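Local structure of pilin (Streptococcus pyogenes serotype M1, 3GLD) at residues 162-166 / 241-245. The protein forms the backbone of the pilus, a stack of subunits joined by isopeptide bonds that is required for adhesion to host cells, aggregation and biofilm formation. The protein carries 2 engineered substitutions. Numbering follows the deposited sequence.
Sequences LTVKK and YVVTE
Leu162 lays its CD2 methyl over one face of the Tyr241 ring, 4.0 Å from the centroid and 28° off the normal, a CH-pi contact. Tyr241 places CG between its backbone N and carbonyl carbon, which turns the ring's face toward Leu162. A branched leucine suits this place: CD2 also meets Val243 CG2 at 4.1 Å, while its CD1 approaches Tyr241 OH at 3.8 Å. One step along, Val164 and Val243 meet through their CG1 methyls, 4.1 Å apart; beta-branched valines fit extended strands and fill the interior with compact apolar surface. The row ends in polar chemistry. Glu245, extended through CG and CD, brings OE1 to 3.1 Å from Lys166 NZ, which donates a nearly straight hydrogen bond (163°) to the syn side of the carboxylate, tilted somewhat out of its plane. That nitrogen is covalently joined to Asn290 CG in the isopeptide cross-link, whose formation Glu245 catalyses, so the lysine acts here as an amide donor; Phe179 and Phe181 pack on the Glu245 side chain. The segment axes, nearly parallel (12°), come within 10.0 Å in facing sheets of a CnaB-type beta sandwich: 162-166 lies between strands 229-236 and 284-291, and 241-245 pairs with strand 179-185.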
ATOM      1  N   LEU A 162       8.990  14.120  -0.445  1.00 23.63           N
ATOM      2  CA  LEU A 162       8.990  15.538  -0.733  1.00 23.72           C
ATOM      3  C   LEU A 162      10.232  16.212  -0.113  1.00 23.81           C
ATOM      4  O   LEU A 162      10.464  16.153   1.110  1.00 22.37           O
ATOM      5  CB  LEU A 162       7.699  16.195  -0.235  1.00 23.60           C
ATOM      6  CG  LEU A 162       7.707  17.730  -0.211  1.00 23.27           C
ATOM      7  CD1 LEU A 162       7.836  18.259  -1.603  1.00 21.43           C
ATOM      8  CD2 LEU A 162       6.448  18.265   0.448  1.00 23.92           C
ATOM      9  N   THR A 163      11.049  16.816  -0.973  1.00 23.37           N
ATOM     10  CA  THR A 163      12.247  17.551  -0.544  1.00 24.16           C
ATOM     11  C   THR A 163      11.977  19.047  -0.708  1.00 24.04           C
ATOM     12  O   THR A 163      11.500  19.492  -1.747  1.00 23.53           O
ATOM     13  CB  THR A 163      13.470  17.108  -1.374  1.00 24.84           C
ATOM     14  OG1 THR A 163      13.652  15.708  -1.190  1.00 25.17           O
ATOM     15  CG2 THR A 163      14.797  17.830  -0.966  1.00 25.79           C
ATOM     16  N   VAL A 164      12.235  19.823   0.341  1.00 24.84           N
ATOM     17  CA  VAL A 164      12.097  21.280   0.249  1.00 24.45           C
ATOM     18  C   VAL A 164      13.455  21.918   0.461  1.00 24.98           C
ATOM     19  O   VAL A 164      14.114  21.662   1.454  1.00 25.59           O
ATOM     20  CB  VAL A 164      11.062  21.859   1.277  1.00 25.27           C
ATOM     21  CG1 VAL A 164      10.922  23.408   1.102  1.00 22.21           C
ATOM     22  CG2 VAL A 164       9.712  21.165   1.127  1.00 21.45           C
ATOM     23  N   LYS A 165      13.875  22.742  -0.489  1.00 24.90           N
ATOM     24  CA  LYS A 165      15.210  23.291  -0.486  1.00 25.27           C
ATOM     25  C   LYS A 165      15.127  24.800  -0.449  1.00 24.62           C
ATOM     26  O   LYS A 165      14.217  25.386  -1.051  1.00 25.00           O
ATOM     27  CB  LYS A 165      15.947  22.890  -1.770  1.00 25.49           C
ATOM     28  CG  LYS A 165      16.278  21.430  -1.842  1.00 27.01           C
ATOM     29  CD  LYS A 165      16.865  21.032  -3.219  1.00 29.74           C
ATOM     30  CE  LYS A 165      18.261  21.604  -3.460  1.00 30.04           C
ATOM     31  NZ  LYS A 165      18.822  21.075  -4.740  1.00 31.68           N
ATOM     32  N   LYS A 166      16.081  25.422   0.249  1.00 23.71           N
ATOM     33  CA  LYS A 166      16.228  26.882   0.245  1.00 23.08           C
ATOM     34  C   LYS A 166      17.535  27.240  -0.466  1.00 22.88           C
ATOM     35  O   LYS A 166      18.603  26.688  -0.165  1.00 21.54           O
ATOM     36  CB  LYS A 166      16.246  27.439   1.671  1.00 23.60           C
ATOM     37  CG  LYS A 166      16.542  28.959   1.736  1.00 22.29           C
ATOM     38  CD  LYS A 166      15.290  29.715   1.348  1.00 23.28           C
ATOM     39  CE  LYS A 166      15.637  31.033   0.726  1.00 23.32           C
ATOM     40  NZ  LYS A 166      14.399  31.822   0.490  1.00 21.67           N
ATOM     41  N   TYR A 241      -0.965  18.561  -0.478  1.00 26.39           N
ATOM     42  CA  TYR A 241      -0.139  19.339   0.427  1.00 26.19           C
ATOM     43  C   TYR A 241       0.135  20.745  -0.110  1.00 26.82           C
ATOM     44  O   TYR A 241      -0.009  21.010  -1.301  1.00 26.68           O
ATOM     45  CB  TYR A 241       1.166  18.592   0.761  1.00 25.46           C
ATOM     46  CG  TYR A 241       2.097  18.420  -0.414  1.00 27.19           C
ATOM     47  CD1 TYR A 241       3.026  19.411  -0.742  1.00 26.01           C
ATOM     48  CD2 TYR A 241       2.047  17.265  -1.205  1.00 25.81           C
ATOM     49  CE1 TYR A 241       3.874  19.264  -1.835  1.00 27.48           C
ATOM     50  CE2 TYR A 241       2.876  17.104  -2.287  1.00 27.21           C
ATOM     51  CZ  TYR A 241       3.797  18.108  -2.600  1.00 28.66           C
ATOM     52  OH  TYR A 241       4.637  17.950  -3.671  1.00 27.01           O
ATOM     53  N   VAL A 242       0.519  21.631   0.808  1.00 27.26           N
ATOM     54  CA  VAL A 242       0.953  22.980   0.488  1.00 27.83           C
ATOM     55  C   VAL A 242       2.214  23.243   1.293  1.00 27.63           C
ATOM     56  O   VAL A 242       2.285  22.903   2.489  1.00 27.13           O
ATOM     57  CB  VAL A 242      -0.104  24.042   0.897  1.00 28.11           C
ATOM     58  CG1 VAL A 242       0.310  25.435   0.385  1.00 28.47           C
ATOM     59  CG2 VAL A 242      -1.490  23.695   0.356  1.00 28.95           C
ATOM     60  N   VAL A 243       3.211  23.829   0.633  1.00 28.18           N
ATOM     61  CA  VAL A 243       4.392  24.355   1.311  1.00 28.15           C
ATOM     62  C   VAL A 243       4.457  25.864   1.123  1.00 28.70           C
ATOM     63  O   VAL A 243       4.352  26.358   0.001  1.00 28.36           O
ATOM     64  CB  VAL A 243       5.709  23.772   0.760  1.00 28.25           C
ATOM     65  CG1 VAL A 243       6.883  24.176   1.660  1.00 27.46           C
ATOM     66  CG2 VAL A 243       5.622  22.241   0.615  1.00 27.67           C
ATOM     67  N   THR A 244       4.639  26.601   2.218  1.00 29.08           N
ATOM     68  CA  THR A 244       4.757  28.047   2.120  1.00 30.07           C
ATOM     69  C   THR A 244       5.915  28.558   2.975  1.00 29.93           C
ATOM     70  O   THR A 244       6.124  28.104   4.103  1.00 30.53           O
ATOM     71  CB  THR A 244       3.487  28.760   2.604  1.00 30.12           C
ATOM     72  OG1 THR A 244       3.461  28.730   4.029  1.00 33.41           O
ATOM     73  CG2 THR A 244       2.235  28.121   2.083  1.00 28.41           C
ATOM     74  N   GLU A 245       6.651  29.518   2.438  1.00 30.49           N
ATOM     75  CA  GLU A 245       7.637  30.274   3.206  1.00 30.18           C
ATOM     76  C   GLU A 245       6.988  31.566   3.728  1.00 30.79           C
ATOM     77  O   GLU A 245       6.120  32.115   3.061  1.00 30.81           O
ATOM     78  CB  GLU A 245       8.787  30.614   2.271  1.00 30.02           C
ATOM     79  CG  GLU A 245       9.943  31.395   2.880  1.00 28.86           C
ATOM     80  CD  GLU A 245      11.010  31.738   1.848  1.00 28.60           C
ATOM     81  OE1 GLU A 245      11.617  30.828   1.254  1.00 30.13           O
ATOM     82  OE2 GLU A 245      11.259  32.932   1.635  1.00 31.66           O
TER